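Local coordinates for protein prophenoloxidase b (Marsupenaeus japonicus, PDB 3WKY) that is the zymogen of a type 3 copper phenoloxidase, which probably hydroxylates monophenols and oxidises o-diphenols at a dicopper centre that carries bound oxygen, at residues A[57-62]-A[77-82]; A[187-192]-A[231-236]; A[192-197]-A[575-580]. All coordinates share one frame; numbering follows the deposited sequence. Where two conformers were deposited one is given.

Interaction 1 comes first along the chain and closes before the other two open; the segments of interactions 2 and 3 alternate. Interaction 1 lies in the all-alpha region, where the loop 57-62 folds back on helix 74-89. Its centre is about 34 Å from that of interaction 2 and about 30 Å from that of interaction 3, and it touches neither. Interactions 2 and 3 are neighbours, with centres about 9 Å apart. They share Asp-192, which ends segment 187-192 and caps helix 193-205. Interaction 2 stays within the copper-containing region, whereas interaction 3 ties that region to the Ig-like one. Together they join helices around the Cu2-O2 cluster to the beta-rich part.

Interaction 1: A[57-62]-A[77-82]; sequences LGSALS and SQAVKD
Asp-82 OD2 is gripped twice by Ser-59. The backbone N of Ser-59 donates to Asp-82 OD2 at 2.8 Å and 161°, on the anti side of the carboxylate. The hydroxyl of the same serine donates too, with OG 2.7 Å from Asp-82 OD2, and comes from above the carboxylate plane. Ser-59 OG sits between its own backbone N and carbonyl carbon (chi1 65°), which turns it to the same oxygen as the N-H. The other carboxylate oxygen is held from within the helix. Gln-78, one turn earlier, donates from NE2 to Asp-82 OD1 at 2.8 Å, on the syn side but tilted out of the carboxylate plane. Held at both oxygens, the carboxylate is fixed in its rotation.

The loop makes a type II' turn from Leu-57 to Ala-60, in which Gly-58 takes a positive phi. At the end of the turn, Ala-60 comes close to Ala-79, with their CA atoms 4.2 Å apart. Ala-79 CB lies 3.9 Å from Ser-59 O. The contact pins the loop that follows helix 51-54 onto helix 74-89. Leu-57 and Ala-60 also touch Leu-83 of that helix, whose other side meets helix 109-122 through Val-80.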
loop_
_atom_site.group_PDB
_atom_site.type_symbol
_atom_site.label_atom_id
_atom_site.label_comp_id
_atom_site.label_asym_id
_atom_site.label_seq_id
_atom_site.Cartn_x
_atom_site.Cartn_y
_atom_site.Cartn_z
ATOM N N LEU A 57 48.447 21.350 -11.850
ATOM C CA LEU A 57 47.580 20.175 -11.975
ATOM C C LEU A 57 46.125 20.378 -11.551
ATOM O O LEU A 57 45.312 19.467 -11.699
ATOM C CB LEU A 57 48.189 18.968 -11.253
ATOM C CG LEU A 57 49.421 18.378 -11.939
ATOM C CD1 LEU A 57 50.051 17.278 -11.097
ATOM C CD2 LEU A 57 49.061 17.853 -13.322
ATOM N N GLY A 58 45.793 21.565 -11.050
ATOM C CA GLY A 58 44.439 21.840 -10.606
ATOM C C GLY A 58 43.973 20.839 -9.562
ATOM O O GLY A 58 44.659 20.612 -8.566
ATOM N N SER A 59 42.820 20.218 -9.798
ATOM C CA SER A 59 42.249 19.282 -8.834
ATOM C C SER A 59 42.591 17.831 -9.158
ATOM O O SER A 59 42.066 16.918 -8.521
ATOM C CB SER A 59 40.728 19.436 -8.780
ATOM O OG SER A 59 40.146 19.063 -10.025
ATOM N N ALA A 60 43.468 17.619 -10.138
ATOM C CA ALA A 60 43.771 16.263 -10.615
ATOM C C ALA A 60 44.150 15.269 -9.518
ATOM O O ALA A 60 43.773 14.095 -9.573
ATOM C CB ALA A 60 44.856 16.301 -11.686
ATOM N N LEU A 61 44.899 15.738 -8.526
ATOM C CA LEU A 61 45.420 14.858 -7.482
ATOM C C LEU A 61 44.409 14.576 -6.374
ATOM O O LEU A 61 44.659 13.744 -5.506
ATOM C CB LEU A 61 46.696 15.458 -6.877
ATOM C CG LEU A 61 48.047 15.060 -7.477
ATOM C CD1 LEU A 61 48.020 15.080 -8.986
ATOM C CD2 LEU A 61 49.148 15.983 -6.961
ATOM N N SER A 62 43.276 15.272 -6.399
ATOM C CA SER A 62 42.270 15.138 -5.341
ATOM C C SER A 62 41.513 13.804 -5.358
ATOM O O SER A 62 40.880 13.438 -4.370
ATOM C CB SER A 62 41.266 16.289 -5.402
ATOM O OG SER A 62 40.408 16.167 -6.525
ATOM N N SER A 77 34.962 14.414 -12.995
ATOM C CA SER A 77 35.123 14.987 -14.325
ATOM C C SER A 77 36.042 16.215 -14.303
ATOM O O SER A 77 36.829 16.400 -15.234
ATOM C CB SER A 77 33.773 15.296 -14.990
ATOM O OG SER A 77 33.012 16.195 -14.215
ATOM N N GLN A 78 35.969 17.022 -13.247
ATOM C CA GLN A 78 36.839 18.191 -13.141
ATOM C C GLN A 78 38.305 17.765 -13.035
ATOM O O GLN A 78 39.197 18.449 -13.538
ATOM C CB GLN A 78 36.448 19.072 -11.947
ATOM C CG GLN A 78 37.181 20.424 -11.902
ATOM C CD GLN A 78 36.840 21.314 -13.088
ATOM O OE1 GLN A 78 35.671 21.550 -13.384
ATOM N NE2 GLN A 78 37.865 21.809 -13.771
ATOM N N ALA A 79 38.550 16.631 -12.382
ATOM C CA ALA A 79 39.905 16.131 -12.202
ATOM C C ALA A 79 40.495 15.669 -13.530
ATOM O O ALA A 79 41.664 15.938 -13.831
ATOM C CB ALA A 79 39.930 15.007 -11.185
ATOM N N VAL A 80 39.690 14.970 -14.329
ATOM C CA VAL A 80 40.140 14.551 -15.653
ATOM C C VAL A 80 40.382 15.773 -16.541
ATOM O O VAL A 80 41.374 15.838 -17.282
ATOM C CB VAL A 80 39.150 13.571 -16.314
ATOM C CG1 VAL A 80 39.457 13.397 -17.794
ATOM C CG2 VAL A 80 39.223 12.228 -15.621
ATOM N N LYS A 81 39.489 16.748 -16.453
ATOM C CA LYS A 81 39.634 17.967 -17.237
ATOM C C LYS A 81 40.912 18.713 -16.835
ATOM O O LYS A 81 41.637 19.232 -17.692
ATOM C CB LYS A 81 38.426 18.871 -17.030
ATOM C CG LYS A 81 38.408 20.109 -17.914
ATOM C CD LYS A 81 37.232 21.014 -17.547
ATOM C CE LYS A 81 37.080 22.133 -18.562
ATOM N NZ LYS A 81 35.964 23.036 -18.202
ATOM N N ASP A 82 41.187 18.758 -15.535
ATOM C CA ASP A 82 42.366 19.466 -15.026
ATOM C C ASP A 82 43.686 18.785 -15.413
ATOM O O ASP A 82 44.648 19.464 -15.770
ATOM C CB ASP A 82 42.287 19.653 -13.505
ATOM C CG ASP A 82 41.223 20.660 -13.089
ATOM O OD1 ASP A 82 40.641 21.317 -13.979
ATOM O OD2 ASP A 82 40.977 20.799 -11.867
#

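Interaction 2: A[187-192]-A[231-236]; sequences SYWRED and ARYNME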
loop_
_atom_site.group_PDB
_atom_site.type_symbol
_atom_site.label_atom_id
_atom_site.label_comp_id
_atom_site.label_asym_id
_atom_site.label_seq_id
_atom_site.Cartn_x
_atom_site.Cartn_y
_atom_site.Cartn_z
ATOM N N SER A 187 22.229 -9.809 -22.889
ATOM C CA SER A 187 23.462 -9.446 -22.202
ATOM C C SER A 187 24.686 -9.498 -23.127
ATOM O O SER A 187 25.621 -8.725 -22.946
ATOM C CB SER A 187 23.687 -10.296 -20.942
ATOM O OG SER A 187 24.044 -11.626 -21.263
ATOM N N TYR A 188 24.680 -10.383 -24.127
ATOM C CA TYR A 188 25.819 -10.432 -25.061
ATOM C C TYR A 188 26.044 -9.077 -25.742
ATOM O O TYR A 188 27.178 -8.698 -26.051
ATOM C CB TYR A 188 25.640 -11.524 -26.132
ATOM C CG TYR A 188 24.550 -11.192 -27.107
ATOM C CD1 TYR A 188 23.238 -11.539 -26.838
ATOM C CD2 TYR A 188 24.825 -10.509 -28.295
ATOM C CE1 TYR A 188 22.237 -11.222 -27.706
ATOM C CE2 TYR A 188 23.820 -10.194 -29.175
ATOM C CZ TYR A 188 22.529 -10.556 -28.872
ATOM O OH TYR A 188 21.509 -10.246 -29.730
ATOM N N TRP A 189 24.955 -8.348 -25.969
ATOM C CA TRP A 189 25.007 -7.083 -26.688
ATOM C C TRP A 189 25.352 -5.957 -25.720
ATOM O O TRP A 189 26.264 -5.169 -25.981
ATOM C CB TRP A 189 23.661 -6.849 -27.379
ATOM C CG TRP A 189 23.617 -5.858 -28.535
ATOM C CD1 TRP A 189 23.817 -6.134 -29.866
ATOM C CD2 TRP A 189 23.284 -4.460 -28.464
ATOM N NE1 TRP A 189 23.642 -4.988 -30.621
ATOM C CE2 TRP A 189 23.322 -3.947 -29.785
ATOM C CE3 TRP A 189 22.957 -3.590 -27.411
ATOM C CZ2 TRP A 189 23.054 -2.600 -30.078
ATOM C CZ3 TRP A 189 22.697 -2.259 -27.698
ATOM C CH2 TRP A 189 22.730 -1.780 -29.023
ATOM N N ARG A 190 24.653 -5.889 -24.583
ATOM C CA ARG A 190 24.946 -4.859 -23.591
ATOM C C ARG A 190 26.385 -4.959 -23.063
ATOM O O ARG A 190 27.017 -3.945 -22.760
ATOM C CB ARG A 190 23.961 -4.944 -22.404
ATOM C CG ARG A 190 22.508 -4.568 -22.741
ATOM C CD ARG A 190 21.742 -4.252 -21.433
ATOM N NE ARG A 190 21.879 -5.400 -20.539
ATOM C CZ ARG A 190 20.976 -6.375 -20.426
ATOM N NH1 ARG A 190 19.815 -6.306 -21.072
ATOM N NH2 ARG A 190 21.218 -7.405 -19.628
ATOM N N GLU A 191 26.900 -6.178 -22.957
ATOM C CA GLU A 191 28.227 -6.394 -22.386
ATOM C C GLU A 191 29.330 -6.451 -23.449
ATOM O O GLU A 191 30.503 -6.595 -23.117
ATOM C CB GLU A 191 28.221 -7.651 -21.511
ATOM C CG GLU A 191 27.334 -7.473 -20.250
ATOM C CD GLU A 191 27.125 -8.750 -19.450
ATOM O OE1 GLU A 191 27.725 -9.795 -19.791
ATOM O OE2 GLU A 191 26.356 -8.709 -18.458
ATOM N N ASP A 192 28.949 -6.301 -24.715
ATOM C CA ASP A 192 29.917 -6.320 -25.821
ATOM C C ASP A 192 31.051 -5.341 -25.529
ATOM O O ASP A 192 30.815 -4.155 -25.292
ATOM C CB ASP A 192 29.224 -5.955 -27.138
ATOM C CG ASP A 192 30.173 -5.994 -28.338
ATOM O OD1 ASP A 192 31.075 -5.137 -28.420
ATOM O OD2 ASP A 192 30.003 -6.869 -29.208
ATOM N N ALA A 231 17.694 2.898 -30.027
ATOM C CA ALA A 231 16.961 2.312 -31.153
ATOM C C ALA A 231 17.530 0.943 -31.522
ATOM O O ALA A 231 16.785 -0.017 -31.709
ATOM C CB ALA A 231 16.994 3.242 -32.361
ATOM N N ARG A 232 18.853 0.850 -31.619
ATOM C CA ARG A 232 19.481 -0.415 -31.994
ATOM C C ARG A 232 19.307 -1.478 -30.917
ATOM O O ARG A 232 19.135 -2.656 -31.217
ATOM C CB ARG A 232 20.957 -0.210 -32.374
ATOM C CG ARG A 232 21.086 0.353 -33.813
ATOM C CD ARG A 232 22.486 0.845 -34.117
ATOM N NE ARG A 232 22.553 1.307 -35.507
ATOM C CZ ARG A 232 22.900 0.540 -36.534
ATOM N NH1 ARG A 232 23.221 -0.735 -36.344
ATOM N NH2 ARG A 232 22.919 1.056 -37.762
ATOM N N TYR A 233 19.314 -1.057 -29.660
ATOM C CA TYR A 233 19.038 -1.981 -28.579
ATOM C C TYR A 233 17.656 -2.589 -28.746
ATOM O O TYR A 233 17.483 -3.804 -28.612
ATOM C CB TYR A 233 19.111 -1.234 -27.264
ATOM C CG TYR A 233 18.878 -2.062 -26.018
ATOM C CD1 TYR A 233 19.723 -3.123 -25.684
ATOM C CD2 TYR A 233 17.839 -1.742 -25.145
ATOM C CE1 TYR A 233 19.533 -3.856 -24.497
ATOM C CE2 TYR A 233 17.635 -2.471 -23.964
ATOM C CZ TYR A 233 18.489 -3.519 -23.649
ATOM O OH TYR A 233 18.301 -4.227 -22.477
ATOM N N ASN A 234 16.668 -1.743 -29.035
ATOM C CA ASN A 234 15.322 -2.252 -29.253
ATOM C C ASN A 234 15.222 -3.203 -30.437
ATOM O O ASN A 234 14.424 -4.131 -30.419
ATOM C CB ASN A 234 14.316 -1.118 -29.422
ATOM C CG ASN A 234 13.771 -0.621 -28.096
ATOM O OD1 ASN A 234 13.744 -1.361 -27.096
ATOM N ND2 ASN A 234 13.309 0.634 -28.082
ATOM N N MET A 235 16.014 -2.970 -31.486
ATOM C CA MET A 235 15.982 -3.889 -32.606
ATOM C C MET A 235 16.539 -5.237 -32.194
ATOM O O MET A 235 16.077 -6.286 -32.649
ATOM C CB MET A 235 16.754 -3.315 -33.799
ATOM C CG MET A 235 16.218 -1.975 -34.214
ATOM S SD MET A 235 16.956 -1.349 -35.739
ATOM C CE MET A 235 16.551 0.367 -35.486
ATOM N N GLU A 236 17.524 -5.209 -31.308
ATOM C CA GLU A 236 18.074 -6.436 -30.784
ATOM C C GLU A 236 17.016 -7.135 -29.901
ATOM O O GLU A 236 16.853 -8.367 -29.964
ATOM C CB GLU A 236 19.355 -6.111 -29.999
ATOM C CG GLU A 236 20.395 -7.192 -29.983
ATOM C CD GLU A 236 21.116 -7.407 -31.317
ATOM O OE1 GLU A 236 20.902 -6.662 -32.317
ATOM O OE2 GLU A 236 21.911 -8.363 -31.351
HETATM O O HOH W 1 23.485 -5.856 -33.480
#
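The indole of Trp-189, from helix 187-190, packs against helix 218-239 and carries the tightly packed part of the contact. Glu-236 CG sits over one face of the indole, 3.8 Å from the centroid of the five-membered ring, in a CH-pi contact. Farther along the indole, Tyr-233 CA makes an off-centre CH-pi contact with the six-membered ring. The tyrosine ring meets the indole obliquely, the planes 39° apart, and Trp-189 CZ3 touches Tyr-233 CD1 at 3.7 Å near the plane of the tyrosine ring. Arg-232 adds its CB at 3.9 Å from Trp-189 CZ2, while its guanidinium leads away to Thr-528, Glu-529 and Gln-579.

Polar bonds flank this packing. Tyr-188 OH donates to Glu-236 OE2 at 2.5 Å, on the anti side of the carboxylate. The glutamate chain is bent at chi2 (71°), which brings its carboxylate above the rim of the indole at Trp-189 CD1. Arg-190 NH1 donates to Tyr-233 OH at 2.9 Å, with the hydroxyl close to the guanidinium plane. The rest of that guanidinium is fixed by Arg-389 O and Glu-183 O.

The looser side is at the indole nitrogen. Trp-189 NE1 and Glu-236 OE1 do not bond directly; a water joins them. It lies in the indole plane, accepts from Trp-189 NE1 at 3.0 Å and donates to Glu-236 OE1 at 2.9 Å. The two side chains it bridges are themselves buried.

Phe-394 of helix 391-409 also touches Trp-189 and Arg-190, and Leu-480 of strand 472-481 touches Glu-236. The tryptophan side chain is about 12 Å from the Cu2-O2 cluster. Helix 218-239 also carries His-226 of the Cu2-O2 pocket, so in this hemocyanin-type copper domain the contact packs a helix of the dicopper site from outside the ligand shell.

Interaction 3: A[192-197]-A[575-580]; sequences DMNLNS and PRNLQV. Unlike the reference sequence in segment 575-580: Arg-576 (reference Gln). With NAG (2-acetamido-2-deoxy-beta-D-glucopyranose), chain F.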
loop_
_atom_site.group_PDB
_atom_site.type_symbol
_atom_site.label_atom_id
_atom_site.label_comp_id
_atom_site.label_asym_id
_atom_site.label_seq_id
_atom_site.Cartn_x
_atom_site.Cartn_y
_atom_site.Cartn_z
ATOM N N ASP A 192 28.949 -6.301 -24.715
ATOM C CA ASP A 192 29.917 -6.320 -25.821
ATOM C C ASP A 192 31.051 -5.341 -25.529
ATOM O O ASP A 192 30.815 -4.155 -25.292
ATOM C CB ASP A 192 29.224 -5.955 -27.138
ATOM C CG ASP A 192 30.173 -5.994 -28.338
ATOM O OD1 ASP A 192 31.075 -5.137 -28.420
ATOM O OD2 ASP A 192 30.003 -6.869 -29.208
ATOM N N MET A 193 32.286 -5.835 -25.501
ATOM C CA MET A 193 33.393 -4.980 -25.066
ATOM C C MET A 193 33.637 -3.797 -26.001
ATOM O O MET A 193 34.047 -2.721 -25.555
ATOM C CB MET A 193 34.673 -5.799 -24.834
ATOM C CG MET A 193 35.266 -6.435 -26.077
ATOM S SD MET A 193 36.748 -7.377 -25.613
ATOM C CE MET A 193 36.064 -8.499 -24.379
ATOM N N ASN A 194 33.363 -3.977 -27.290
ATOM C CA ASN A 194 33.523 -2.883 -28.237
ATOM C C ASN A 194 32.455 -1.804 -28.054
ATOM O O ASN A 194 32.721 -0.611 -28.220
ATOM C CB ASN A 194 33.495 -3.409 -29.671
ATOM C CG ASN A 194 34.674 -4.316 -29.981
ATOM O OD1 ASN A 194 35.807 -4.032 -29.600
ATOM N ND2 ASN A 194 34.405 -5.422 -30.668
ATOM N N LEU A 195 31.243 -2.221 -27.711
ATOM C CA LEU A 195 30.174 -1.252 -27.475
ATOM C C LEU A 195 30.448 -0.426 -26.227
ATOM O O LEU A 195 30.257 0.798 -26.218
ATOM C CB LEU A 195 28.828 -1.963 -27.350
ATOM C CG LEU A 195 27.626 -1.020 -27.250
ATOM C CD1 LEU A 195 27.484 -0.180 -28.520
ATOM C CD2 LEU A 195 26.356 -1.828 -27.008
ATOM N N ASN A 196 30.875 -1.101 -25.162
ATOM C CA ASN A 196 31.245 -0.401 -23.943
ATOM C C ASN A 196 32.438 0.537 -24.148
ATOM O O ASN A 196 32.460 1.634 -23.600
ATOM C CB ASN A 196 31.497 -1.391 -22.799
ATOM C CG ASN A 196 30.209 -1.920 -22.208
ATOM O OD1 ASN A 196 29.674 -1.343 -21.253
ATOM N ND2 ASN A 196 29.693 -3.013 -22.774
ATOM N N SER A 197 33.408 0.113 -24.955
ATOM C CA SER A 197 34.544 0.981 -25.292
ATOM C C SER A 197 34.124 2.185 -26.128
ATOM O O SER A 197 34.634 3.286 -25.930
ATOM C CB SER A 197 35.628 0.188 -26.028
ATOM O OG SER A 197 36.166 -0.802 -25.168
ATOM N N PRO A 575 30.500 -0.124 -33.109
ATOM C CA PRO A 575 31.216 -1.385 -33.370
ATOM C C PRO A 575 30.824 -2.021 -34.702
ATOM O O PRO A 575 29.635 -2.253 -34.945
ATOM C CB PRO A 575 30.765 -2.290 -32.220
ATOM C CG PRO A 575 30.401 -1.344 -31.127
ATOM C CD PRO A 575 29.772 -0.161 -31.825
ATOM N N ARG A 576 31.807 -2.307 -35.556
ATOM C CA ARG A 576 31.494 -2.902 -36.852
ATOM C C ARG A 576 30.735 -4.209 -36.665
ATOM O O ARG A 576 29.819 -4.516 -37.436
ATOM C CB ARG A 576 32.757 -3.129 -37.710
ATOM C CG ARG A 576 32.421 -3.660 -39.115
ATOM C CD ARG A 576 33.516 -4.573 -39.704
ATOM N NE ARG A 576 32.981 -5.450 -40.751
ATOM C CZ ARG A 576 32.400 -6.630 -40.519
ATOM N NH1 ARG A 576 32.283 -7.087 -39.274
ATOM N NH2 ARG A 576 31.935 -7.362 -41.530
ATOM N N ASN A 577 31.090 -4.963 -35.625
ATOM C CA ASN A 577 30.453 -6.259 -35.403
ATOM C C ASN A 577 28.981 -6.151 -34.991
ATOM O O ASN A 577 28.226 -7.130 -35.105
ATOM C CB ASN A 577 31.247 -7.114 -34.410
ATOM C CG ASN A 577 31.141 -6.606 -32.976
ATOM O OD1 ASN A 577 31.710 -5.574 -32.637
ATOM N ND2 ASN A 577 30.417 -7.338 -32.132
ATOM N N LEU A 578 28.573 -4.964 -34.537
ATOM C CA LEU A 578 27.159 -4.718 -34.193
ATOM C C LEU A 578 26.480 -3.805 -35.202
ATOM O O LEU A 578 25.450 -3.193 -34.919
ATOM C CB LEU A 578 27.019 -4.134 -32.773
ATOM C CG LEU A 578 27.637 -4.952 -31.639
ATOM C CD1 LEU A 578 27.394 -4.247 -30.288
ATOM C CD2 LEU A 578 27.087 -6.387 -31.595
ATOM N N GLN A 579 27.050 -3.715 -36.400
ATOM C CA GLN A 579 26.504 -2.834 -37.418
ATOM C C GLN A 579 25.135 -3.298 -37.924
ATOM O O GLN A 579 24.321 -2.488 -38.369
ATOM C CB GLN A 579 27.493 -2.756 -38.581
ATOM C CG GLN A 579 27.091 -1.866 -39.718
ATOM C CD GLN A 579 28.242 -1.733 -40.694
ATOM O OE1 GLN A 579 29.149 -2.576 -40.698
ATOM N NE2 GLN A 579 28.235 -0.670 -41.503
ATOM N N VAL A 580 24.888 -4.603 -37.860
ATOM C CA VAL A 580 23.638 -5.179 -38.340
ATOM C C VAL A 580 22.879 -5.716 -37.128
ATOM O O VAL A 580 23.446 -6.467 -36.335
ATOM C CB VAL A 580 23.929 -6.322 -39.348
ATOM C CG1 VAL A 580 22.635 -7.048 -39.779
ATOM C CG2 VAL A 580 24.676 -5.758 -40.581
HETATM C C1 NAG F . 35.652 -4.916 -43.439
HETATM C C2 NAG F . 36.647 -5.570 -44.403
HETATM C C3 NAG F . 36.922 -7.001 -43.957
HETATM C C4 NAG F . 37.449 -6.995 -42.530
HETATM C C5 NAG F . 36.557 -6.173 -41.604
HETATM C C6 NAG F . 37.258 -5.952 -40.269
HETATM C C7 NAG F . 36.922 -4.911 -46.726
HETATM C C8 NAG F . 36.698 -5.352 -48.143
HETATM N N2 NAG F . 36.195 -5.519 -45.786
HETATM O O3 NAG F . 37.873 -7.604 -44.802
HETATM O O4 NAG F . 37.530 -8.318 -42.047
HETATM O O5 NAG F . 36.248 -4.903 -42.152
HETATM O O6 NAG F . 38.185 -4.900 -40.419
HETATM O O7 NAG F . 37.743 -4.029 -46.471
#
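Asp-192 caps helix 193-205 and at the same time holds Asn-577 of a loop some 380 residues away in sequence. Its OD1 accepts from Leu-195 N at 3.0 Å and more weakly from Asn-194 N, as the N-cap of the helix. Its OD2 accepts from Asn-577 ND2 at 3.0 Å, in a nearly straight bond (168°) on the syn side. The carboxylate and amide planes are only 19° apart. The side chain turns away from its own N (chi1 -178°), placing OD1 at the helix start and OD2 toward the loop. Asn-577 ND2 also donates to Leu-480 O of strand 472-481, so its amide links helix cap and strand. Asn-194 ND2 adds a weak bond to Asn-577 OD1 at 3.3 Å.

Beside these bonds Pro-575 and Leu-578 pack on the first turn of the helix. Pro-575 CG rests 3.6 Å from Leu-195 N. Leu-195 CD1 lies 4.0 Å from Pro-575 CD, and Leu-195 CB is equally far from Leu-578 CD1. On the far side of the loop Arg-576 forms salt bridges with Glu-481 and Asp-484, next to a glycan sugar. The contact is a capped helix start docked on a loop, at the interface of the copper-containing and Ig-like domains of the hemocyanin family.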